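PDB 7ORX: probable benzoylformate decarboxylase from Rhodococcus jostii, which belongs to the thiamine diphosphate-dependent enzymes, tetrameric here, and is modelled with thiamine diphosphate and a sodium ion bound. Local coordinates for residues A99-Q102 / T106-Q109; L14-G19 / D40-V45; T141-I146 / A175-R180; D357-F362 / W387-L392. One frame throughout, in Å; residues are numbered along the deposited sequence.

Three of the four contacts cluster in the N-terminal half of the chain, and the fourth stands apart. Interactions 2 and 3 have centres about 15 Å apart and touch: Arg18 NH2 lies 2.7 Å from Asn143 OD1, and its other guanidinium end reaches the carbonyl of Leu178. Interaction 1 shares a parallel sheet with interaction 2, their nearest atoms about 10 Å apart, and its Gln102 side chain lies about 10 Å from a thiamine diphosphate. Interaction 4, about 50 Å from interaction 1 between centres, belongs to the C-terminal part; there the Phe362 side chain is about 8 Å from a thiamine diphosphate and about 11 Å from the sodium ion.

Interaction 1: A99-Q102 / T106-Q109; sequences AGQQ and TIGQ
Ile107 pushes its side chain against Gln101 from the opposite direction, packing along CG and on over the amide carbon and nitrogen. The isoleucine CD1 rests 3.4 Å from Gln101 CG, and its CG1 comes to 3.7 Å from Gln101 CD, so one branch runs alongside the bend of the chain. The other branch, CG2, meets the amide nitrogen NE2 of Gln101 at 4.0 Å. What makes this bend is the second torsion of Gln101: CG starts opposite the backbone N (chi1 167°), but chi2 of 72° folds the amide round until OE1 faces the next peptide. There OE1 accepts the backbone N-H of Gln102 over 2.8 Å, in the carbonyl plane and on a lone pair. NE2 is hydrogen-bonded to Glu131 OE1 and Asn115 O, so the amide is held at both its oxygen and its nitrogen while Ile107 packs against it.

Gln102 is folded in the same way, yet it offers its CG to a different partner, Thr106 OG1, 3.3 Å away. That hydroxyl is hydrogen-bonded to Val103 O, and the two side chains pass at a slant. Ile107 CD1 also lies 3.8 Å from the carbonyl oxygen Gln102 O. Tyr286 of the second subunit packs on Thr106, and Thr133 of the third subunit on Ile107. The loop after strand 95-101 thus returns over the carboxyl end of this interior strand; in the N-terminal thiamine diphosphate-binding domain the cofactor is bound at that end of the parallel sheet, and the Gln102 side chain lies about 10 Å from it.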
# COMPACT_ATOMS: atom_id res chain seq x y z
N ALA C 99 11.82 -10.16 -10.64
CA ALA C 99 12.16 -8.96 -11.41
C ALA C 99 13.59 -8.54 -11.04
O ALA C 99 13.93 -8.57 -9.87
CB ALA C 99 11.17 -7.88 -11.08
N GLY C 100 14.40 -8.19 -12.02
CA GLY C 100 15.68 -7.51 -11.78
C GLY C 100 15.48 -6.15 -11.14
O GLY C 100 14.56 -5.41 -11.50
N GLN C 101 16.36 -5.79 -10.23
CA GLN C 101 16.39 -4.45 -9.61
C GLN C 101 17.80 -3.90 -9.77
O GLN C 101 18.73 -4.67 -9.98
CB GLN C 101 15.91 -4.56 -8.16
CG GLN C 101 16.19 -3.35 -7.31
CD GLN C 101 15.29 -2.19 -7.70
OE1 GLN C 101 15.51 -1.53 -8.73
NE2 GLN C 101 14.28 -1.94 -6.87
N GLN C 102 17.93 -2.59 -9.70
CA GLN C 102 19.19 -1.85 -9.88
C GLN C 102 20.13 -2.20 -8.71
O GLN C 102 19.70 -2.84 -7.74
CB GLN C 102 18.73 -0.40 -10.06
CG GLN C 102 19.79 0.62 -10.39
CD GLN C 102 20.54 0.36 -11.66
OE1 GLN C 102 21.68 -0.08 -11.64
NE2 GLN C 102 19.93 0.69 -12.77
N THR C 106 22.25 1.90 -4.97
CA THR C 106 21.83 3.03 -5.86
C THR C 106 20.30 3.22 -5.94
O THR C 106 19.86 4.24 -6.53
CB THR C 106 22.41 2.88 -7.28
OG1 THR C 106 21.80 1.79 -7.99
CG2 THR C 106 23.93 2.74 -7.27
N ILE C 107 19.49 2.30 -5.40
CA ILE C 107 17.99 2.36 -5.56
C ILE C 107 17.46 3.66 -4.92
O ILE C 107 16.60 4.28 -5.52
CB ILE C 107 17.33 1.09 -4.97
CG1 ILE C 107 17.75 -0.18 -5.71
CG2 ILE C 107 15.82 1.23 -4.92
CD1 ILE C 107 17.65 -1.45 -4.88
N GLY C 108 17.96 4.07 -3.76
CA GLY C 108 17.47 5.24 -3.01
C GLY C 108 17.57 6.54 -3.79
O GLY C 108 16.60 7.32 -3.74
N GLN C 109 18.69 6.77 -4.51
CA GLN C 109 18.94 7.94 -5.40
C GLN C 109 18.02 7.93 -6.63
O GLN C 109 18.08 8.92 -7.38
CB GLN C 109 20.36 7.94 -5.97
CG GLN C 109 21.45 7.60 -4.97
CD GLN C 109 22.78 7.42 -5.65
OE1 GLN C 109 23.13 8.09 -6.64
NE2 GLN C 109 23.54 6.46 -5.15

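Interaction 2: L14-G19 / D40-V45; sequences LLRARG and DDFRYV
Asp41 opens the contact by meeting Arg16 side-on. Its OD2 takes the N-H of Arg16 NE at 2.7 Å, and its OD1 takes that of Arg16 NH2 at 3.0 Å, using the syn lone pair; both bonds run nearly straight. The planes are 15° apart, and both acceptors lie close to the guanidinium plane, which puts the carboxylate at its edge. Reaching that edge depends on the arginine chain, extended from the helix until chi3 of -54° turns the head towards the aspartate. Just beyond Arg16 the helix stops in a Schellman motif with Gly19 as C-prime residue.

Phe42, next along, sends its ring under the same arginine. Its CE1 lies over one face of the guanidinium, 4.1 Å from Arg16 NH2, while CZ comes to 3.9 Å from Arg16 N on the helix backbone. Leu15 CB makes an apolar contact at the ring edge, 4.0 Å from Phe42 CE2, and Tyr12 adds an edge-to-face contact from the same helix. Beyond the phenylalanine the chain enters the strand, where the backbone of Arg43 pairs with Thr21 and Val23.

Arg16 also has a long, weak ion pair with Glu13. In the two-pronged pair with exposed Asp41 the opposite charges probably favour each other's ionised form, and the double grip fixes the rotation of the guanidinium above Phe42.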
# COMPACT_ATOMS: atom_id res chain seq x y z
N LEU C 14 18.06 -24.74 -6.28
CA LEU C 14 16.76 -24.77 -5.61
C LEU C 14 15.66 -24.83 -6.66
O LEU C 14 14.77 -25.69 -6.52
CB LEU C 14 16.66 -23.52 -4.73
CG LEU C 14 15.29 -23.26 -4.15
CD1 LEU C 14 14.97 -24.21 -3.01
CD2 LEU C 14 15.16 -21.82 -3.68
N LEU C 15 15.71 -23.96 -7.68
CA LEU C 15 14.69 -23.96 -8.76
C LEU C 15 14.67 -25.36 -9.39
O LEU C 15 13.58 -25.82 -9.68
CB LEU C 15 15.04 -22.90 -9.80
CG LEU C 15 15.11 -21.48 -9.25
CD1 LEU C 15 15.74 -20.54 -10.25
CD2 LEU C 15 13.76 -20.96 -8.85
N ARG C 16 15.82 -26.00 -9.59
CA ARG C 16 15.90 -27.37 -10.18
C ARG C 16 15.21 -28.35 -9.24
O ARG C 16 14.48 -29.20 -9.72
CB ARG C 16 17.34 -27.86 -10.45
CG ARG C 16 17.36 -29.27 -11.04
CD ARG C 16 18.72 -29.93 -11.32
NE ARG C 16 19.57 -29.10 -12.17
CZ ARG C 16 20.49 -28.23 -11.73
NH1 ARG C 16 20.71 -28.07 -10.44
NH2 ARG C 16 21.20 -27.53 -12.59
N ALA C 17 15.50 -28.24 -7.94
CA ALA C 17 14.97 -29.12 -6.88
C ALA C 17 13.44 -29.09 -6.91
O ALA C 17 12.82 -30.13 -6.69
CB ALA C 17 15.49 -28.63 -5.56
N ARG C 18 12.86 -27.92 -7.25
CA ARG C 18 11.40 -27.64 -7.24
C ARG C 18 10.75 -27.78 -8.64
O ARG C 18 9.60 -27.39 -8.81
CB ARG C 18 11.18 -26.22 -6.73
CG ARG C 18 11.57 -25.97 -5.28
CD ARG C 18 10.86 -26.84 -4.22
NE ARG C 18 11.25 -26.32 -2.89
CZ ARG C 18 12.26 -26.76 -2.18
NH1 ARG C 18 12.96 -27.79 -2.58
NH2 ARG C 18 12.57 -26.18 -1.04
N GLY C 19 11.47 -28.28 -9.65
CA GLY C 19 10.95 -28.50 -11.01
C GLY C 19 10.82 -27.24 -11.84
O GLY C 19 10.31 -27.39 -12.93
N ASP C 40 22.58 -25.64 -18.09
CA ASP C 40 22.26 -26.22 -19.42
C ASP C 40 20.95 -27.01 -19.39
O ASP C 40 20.32 -27.03 -20.44
CB ASP C 40 23.43 -27.07 -19.93
CG ASP C 40 24.59 -26.20 -20.38
OD1 ASP C 40 24.37 -24.97 -20.50
OD2 ASP C 40 25.72 -26.76 -20.62
N ASP C 41 20.55 -27.61 -18.27
CA ASP C 41 19.28 -28.40 -18.20
C ASP C 41 18.05 -27.46 -18.14
O ASP C 41 16.91 -27.95 -18.17
CB ASP C 41 19.33 -29.45 -17.08
CG ASP C 41 19.61 -28.92 -15.68
OD1 ASP C 41 20.63 -28.18 -15.51
OD2 ASP C 41 18.81 -29.25 -14.74
N PHE C 42 18.25 -26.14 -18.04
CA PHE C 42 17.17 -25.11 -17.97
C PHE C 42 16.91 -24.55 -19.38
O PHE C 42 17.91 -24.37 -20.14
CB PHE C 42 17.56 -23.93 -17.09
CG PHE C 42 17.43 -24.12 -15.60
CD1 PHE C 42 18.04 -25.17 -14.95
CD2 PHE C 42 16.72 -23.21 -14.84
CE1 PHE C 42 17.93 -25.33 -13.59
CE2 PHE C 42 16.58 -23.39 -13.48
CZ PHE C 42 17.19 -24.44 -12.86
N ARG C 43 15.65 -24.26 -19.70
CA ARG C 43 15.30 -23.60 -20.98
C ARG C 43 14.70 -22.24 -20.71
O ARG C 43 13.85 -22.14 -19.87
CB ARG C 43 14.41 -24.48 -21.86
CG ARG C 43 13.06 -24.96 -21.33
CD ARG C 43 12.69 -26.03 -22.37
NE ARG C 43 11.30 -26.35 -22.69
CZ ARG C 43 10.47 -27.04 -21.90
NH1 ARG C 43 10.86 -27.44 -20.71
NH2 ARG C 43 9.25 -27.30 -22.30
N TYR C 44 15.19 -21.22 -21.41
CA TYR C 44 14.65 -19.85 -21.34
C TYR C 44 13.71 -19.67 -22.53
O TYR C 44 14.06 -20.04 -23.67
CB TYR C 44 15.80 -18.85 -21.34
CG TYR C 44 15.41 -17.42 -21.10
CD1 TYR C 44 15.29 -16.89 -19.83
CD2 TYR C 44 15.21 -16.56 -22.17
CE1 TYR C 44 15.00 -15.55 -19.62
CE2 TYR C 44 14.88 -15.23 -21.99
CZ TYR C 44 14.80 -14.71 -20.70
OH TYR C 44 14.47 -13.39 -20.56
N VAL C 45 12.52 -19.14 -22.30
CA VAL C 45 11.55 -18.87 -23.39
C VAL C 45 11.34 -17.36 -23.47
O VAL C 45 10.73 -16.78 -22.62
CB VAL C 45 10.25 -19.65 -23.16
CG1 VAL C 45 9.31 -19.39 -24.31
CG2 VAL C 45 10.48 -21.15 -23.01

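Interaction 3: T141-I146 / A175-R180; sequences TINQAI and AGLLAR
Helix 138-149 and the short helix 175-179 come nearest at Asn143 and Leu177, whose CA atoms are 7.1 Å apart. The side chains of Asn143 and Leu177 slide past each other in opposite directions, and Leu177 CD2 settles 3.6 Å from Asn143 CB and 3.7 Å from its ND2. The amide is carried out towards the second helix because CG lies opposite the backbone N (chi1 -166°). Asn143 ND2 also comes to 3.8 Å from both CD and NH1 of Arg180. The planes of amide and guanidinium stand 80° apart, and the two groups are neighbours rather than partners. Each looks elsewhere for its hydrogen bonds: Asn143 OD1 accepts from Arg18, while Arg180 NE and NH1 donate to the carbonyls of Gly314 and Ala308 of the fourth subunit. Leu177 packs on Pro312 of that subunit too, so the fourth subunit covers part of this buried patch. The contact sets the short helix on the outer surface of helix 138-149, which is the connection of a beta-alpha-beta crossover between the parallel strands 128-130 and 157-162; such a crossover helix packed on a parallel sheet is usual in the thiamine diphosphate-binding fold.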
# COMPACT_ATOMS: atom_id res chain seq x y z
N THR C 141 13.97 -16.28 0.51
CA THR C 141 12.85 -15.47 -0.04
C THR C 141 12.25 -16.23 -1.24
O THR C 141 11.03 -16.31 -1.35
CB THR C 141 13.30 -14.06 -0.39
OG1 THR C 141 13.61 -13.35 0.81
CG2 THR C 141 12.23 -13.28 -1.13
N ILE C 142 13.07 -16.78 -2.13
CA ILE C 142 12.59 -17.53 -3.31
C ILE C 142 12.01 -18.86 -2.85
O ILE C 142 10.95 -19.21 -3.35
CB ILE C 142 13.68 -17.67 -4.38
CG1 ILE C 142 14.15 -16.27 -4.80
CG2 ILE C 142 13.18 -18.46 -5.58
CD1 ILE C 142 15.09 -16.30 -5.96
N ASN C 143 12.60 -19.54 -1.92
CA ASN C 143 11.97 -20.76 -1.34
C ASN C 143 10.58 -20.41 -0.83
O ASN C 143 9.62 -21.13 -1.19
CB ASN C 143 12.72 -21.40 -0.17
CG ASN C 143 12.18 -22.79 0.10
OD1 ASN C 143 12.05 -23.57 -0.82
ND2 ASN C 143 11.81 -23.09 1.32
N GLN C 144 10.45 -19.35 -0.03
CA GLN C 144 9.15 -18.94 0.56
C GLN C 144 8.16 -18.59 -0.57
O GLN C 144 6.99 -19.03 -0.52
CB GLN C 144 9.38 -17.75 1.49
CG GLN C 144 8.10 -17.09 1.94
CD GLN C 144 8.31 -16.12 3.09
OE1 GLN C 144 9.40 -15.63 3.43
NE2 GLN C 144 7.21 -15.81 3.74
N ALA C 145 8.61 -17.81 -1.55
CA ALA C 145 7.82 -17.45 -2.74
C ALA C 145 7.22 -18.71 -3.35
O ALA C 145 5.99 -18.68 -3.65
CB ALA C 145 8.67 -16.73 -3.77
N ILE C 146 8.00 -19.78 -3.53
CA ILE C 146 7.51 -20.99 -4.26
C ILE C 146 6.49 -21.69 -3.38
O ILE C 146 5.43 -22.02 -3.88
CB ILE C 146 8.66 -21.91 -4.67
CG1 ILE C 146 9.52 -21.24 -5.74
CG2 ILE C 146 8.14 -23.27 -5.13
CD1 ILE C 146 10.91 -21.78 -5.83
N ALA C 175 21.88 -26.00 2.35
CA ALA C 175 21.53 -27.42 2.05
C ALA C 175 20.18 -27.74 2.70
O ALA C 175 19.40 -28.60 2.15
CB ALA C 175 22.62 -28.34 2.55
N GLY C 176 19.94 -27.08 3.86
CA GLY C 176 18.69 -27.01 4.63
C GLY C 176 17.49 -26.60 3.78
O GLY C 176 16.49 -27.32 3.87
N LEU C 177 17.58 -25.49 3.03
CA LEU C 177 16.53 -24.98 2.10
C LEU C 177 16.08 -26.06 1.11
O LEU C 177 14.89 -26.23 0.98
CB LEU C 177 17.05 -23.79 1.28
CG LEU C 177 16.72 -22.38 1.76
CD1 LEU C 177 16.98 -21.38 0.66
CD2 LEU C 177 15.30 -22.24 2.21
N LEU C 178 16.99 -26.70 0.38
CA LEU C 178 16.65 -27.74 -0.64
C LEU C 178 15.72 -28.80 -0.04
O LEU C 178 14.76 -29.18 -0.74
CB LEU C 178 17.88 -28.51 -1.10
CG LEU C 178 18.59 -28.05 -2.36
CD1 LEU C 178 19.70 -27.09 -1.94
CD2 LEU C 178 19.09 -29.26 -3.17
N ALA C 179 16.07 -29.30 1.16
CA ALA C 179 15.44 -30.44 1.86
C ALA C 179 13.97 -30.11 2.18
O ALA C 179 13.19 -31.08 2.39
CB ALA C 179 16.22 -30.71 3.13
N ARG C 180 13.62 -28.81 2.22
CA ARG C 180 12.29 -28.30 2.64
C ARG C 180 11.21 -28.84 1.70
O ARG C 180 11.43 -28.83 0.49
CB ARG C 180 12.20 -26.77 2.66
CG ARG C 180 13.04 -26.12 3.76
CD ARG C 180 12.40 -24.98 4.54
NE ARG C 180 11.18 -25.45 5.17
CZ ARG C 180 9.99 -24.86 5.08
NH1 ARG C 180 9.81 -23.70 4.45
NH2 ARG C 180 8.96 -25.42 5.68

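Interaction 4: D357-F362 / W387-L392; sequences DPAQLF and WSQMDL
Apolar contact joins Phe362 to Met390, and the CB of Gln389 packs alongside, which brings the first turns of helix 358-368 against residues 389-390, the CA atoms of Phe362 and Gln389 standing 6.0 Å apart. The beta carbons of these two meet at 4.1 Å, and Met390 SD lies 4.3 Å from Phe362 CB. It is the stem of the phenylalanine that does the touching: CB points at the other segment, but CG sits beside the backbone N (chi1 -65°) and leads the ring off. The ring makes an edge-to-face contact with Phe386 and also packs on Thr382 and Ala385. Met390, bent at both chi2 and chi3, curls back to bring its sulfur in, and its flank also rests on Tyr375 and Val365.

The first helix leads into strand 374-378, and the second, helix 383-389, is the crossover of a beta-alpha-beta unit joining that strand to its parallel neighbour 398-399, so the contact brings together the helices before and after one strand of the C-terminal sheet.

A second kind of contact sets carbon or sulfur against backbone oxygen. Gln389 CG lies 3.2 Å from Ala359 O, and Met390 SD 3.8 Å from Phe362 O. Gln389 gets there by a bend at chi2 (67°).

The hydrogen bonds that tie residues 389-390 to the rest of the fold go to other residues: Gln389 O accepts from Arg366 of the first helix, and Met390 O pairs with Thr247 OG1.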
# COMPACT_ATOMS: atom_id res chain seq x y z
N ASP C 357 -20.85 -18.39 -39.33
CA ASP C 357 -21.43 -18.14 -37.98
C ASP C 357 -20.57 -18.91 -37.01
O ASP C 357 -20.10 -20.00 -37.32
CB ASP C 357 -22.89 -18.58 -37.84
CG ASP C 357 -23.89 -17.50 -38.23
OD1 ASP C 357 -23.61 -16.75 -39.22
OD2 ASP C 357 -24.93 -17.39 -37.55
N PRO C 358 -20.27 -18.33 -35.83
CA PRO C 358 -19.47 -19.05 -34.84
C PRO C 358 -19.99 -20.48 -34.57
O PRO C 358 -19.19 -21.35 -34.48
CB PRO C 358 -19.57 -18.11 -33.64
CG PRO C 358 -19.56 -16.75 -34.29
CD PRO C 358 -20.53 -16.93 -35.47
N ALA C 359 -21.30 -20.69 -34.49
CA ALA C 359 -21.89 -22.03 -34.22
C ALA C 359 -21.44 -23.01 -35.30
O ALA C 359 -21.16 -24.14 -34.98
CB ALA C 359 -23.39 -21.96 -34.11
N GLN C 360 -21.34 -22.59 -36.55
CA GLN C 360 -20.90 -23.48 -37.66
C GLN C 360 -19.40 -23.67 -37.59
O GLN C 360 -18.93 -24.79 -37.83
CB GLN C 360 -21.27 -22.92 -39.03
CG GLN C 360 -21.05 -23.96 -40.12
CD GLN C 360 -21.21 -23.37 -41.50
OE1 GLN C 360 -21.39 -24.09 -42.48
NE2 GLN C 360 -21.12 -22.05 -41.60
N LEU C 361 -18.66 -22.61 -37.30
CA LEU C 361 -17.19 -22.72 -37.17
C LEU C 361 -16.86 -23.74 -36.08
O LEU C 361 -15.98 -24.55 -36.29
CB LEU C 361 -16.58 -21.36 -36.85
CG LEU C 361 -15.07 -21.38 -36.70
CD1 LEU C 361 -14.40 -21.96 -37.94
CD2 LEU C 361 -14.54 -19.99 -36.42
N PHE C 362 -17.57 -23.73 -34.96
CA PHE C 362 -17.28 -24.65 -33.84
C PHE C 362 -17.69 -26.07 -34.22
O PHE C 362 -17.00 -27.02 -33.86
CB PHE C 362 -17.89 -24.13 -32.53
CG PHE C 362 -17.29 -22.84 -32.03
CD1 PHE C 362 -15.97 -22.52 -32.24
CD2 PHE C 362 -18.07 -21.92 -31.34
CE1 PHE C 362 -15.45 -21.30 -31.82
CE2 PHE C 362 -17.54 -20.72 -30.91
CZ PHE C 362 -16.23 -20.41 -31.15
N TRP C 387 -20.50 -23.66 -26.38
CA TRP C 387 -20.95 -24.68 -25.40
C TRP C 387 -22.01 -25.58 -26.02
O TRP C 387 -22.14 -26.76 -25.64
CB TRP C 387 -21.40 -23.99 -24.11
CG TRP C 387 -20.23 -23.42 -23.38
CD1 TRP C 387 -19.91 -22.11 -23.19
CD2 TRP C 387 -19.18 -24.18 -22.76
NE1 TRP C 387 -18.74 -22.00 -22.48
CE2 TRP C 387 -18.27 -23.25 -22.21
CE3 TRP C 387 -18.96 -25.55 -22.58
CZ2 TRP C 387 -17.15 -23.65 -21.52
CZ3 TRP C 387 -17.85 -25.94 -21.87
CH2 TRP C 387 -16.96 -25.00 -21.35
N SER C 388 -22.73 -25.05 -26.99
CA SER C 388 -23.86 -25.76 -27.64
C SER C 388 -23.29 -26.68 -28.73
O SER C 388 -24.04 -27.48 -29.28
CB SER C 388 -24.87 -24.78 -28.19
OG SER C 388 -24.38 -24.18 -29.37
N GLN C 389 -21.98 -26.62 -28.98
CA GLN C 389 -21.39 -27.17 -30.22
C GLN C 389 -20.08 -27.94 -29.94
O GLN C 389 -19.66 -28.60 -30.85
CB GLN C 389 -21.24 -25.98 -31.17
CG GLN C 389 -21.46 -26.34 -32.63
CD GLN C 389 -22.88 -26.73 -32.96
OE1 GLN C 389 -23.11 -27.71 -33.64
NE2 GLN C 389 -23.84 -25.95 -32.51
N MET C 390 -19.49 -27.94 -28.74
CA MET C 390 -18.18 -28.61 -28.54
C MET C 390 -18.32 -29.90 -27.74
O MET C 390 -19.24 -29.94 -26.89
CB MET C 390 -17.21 -27.67 -27.84
CG MET C 390 -16.82 -26.51 -28.74
SD MET C 390 -15.91 -27.10 -30.17
CE MET C 390 -14.25 -26.91 -29.54
N ASP C 391 -17.46 -30.89 -28.04
CA ASP C 391 -17.41 -32.22 -27.36
C ASP C 391 -16.08 -32.36 -26.63
O ASP C 391 -15.17 -33.00 -27.15
CB ASP C 391 -17.64 -33.40 -28.31
CG ASP C 391 -17.67 -34.80 -27.68
OD1 ASP C 391 -17.52 -34.91 -26.44
OD2 ASP C 391 -17.84 -35.77 -28.45
N LEU C 392 -16.01 -31.79 -25.44
CA LEU C 392 -14.85 -31.82 -24.51
C LEU C 392 -15.03 -32.98 -23.54
O LEU C 392 -16.09 -33.05 -22.93
CB LEU C 392 -14.83 -30.50 -23.75
CG LEU C 392 -14.25 -29.28 -24.46
CD1 LEU C 392 -14.44 -29.36 -25.94
CD2 LEU C 392 -14.86 -28.00 -23.94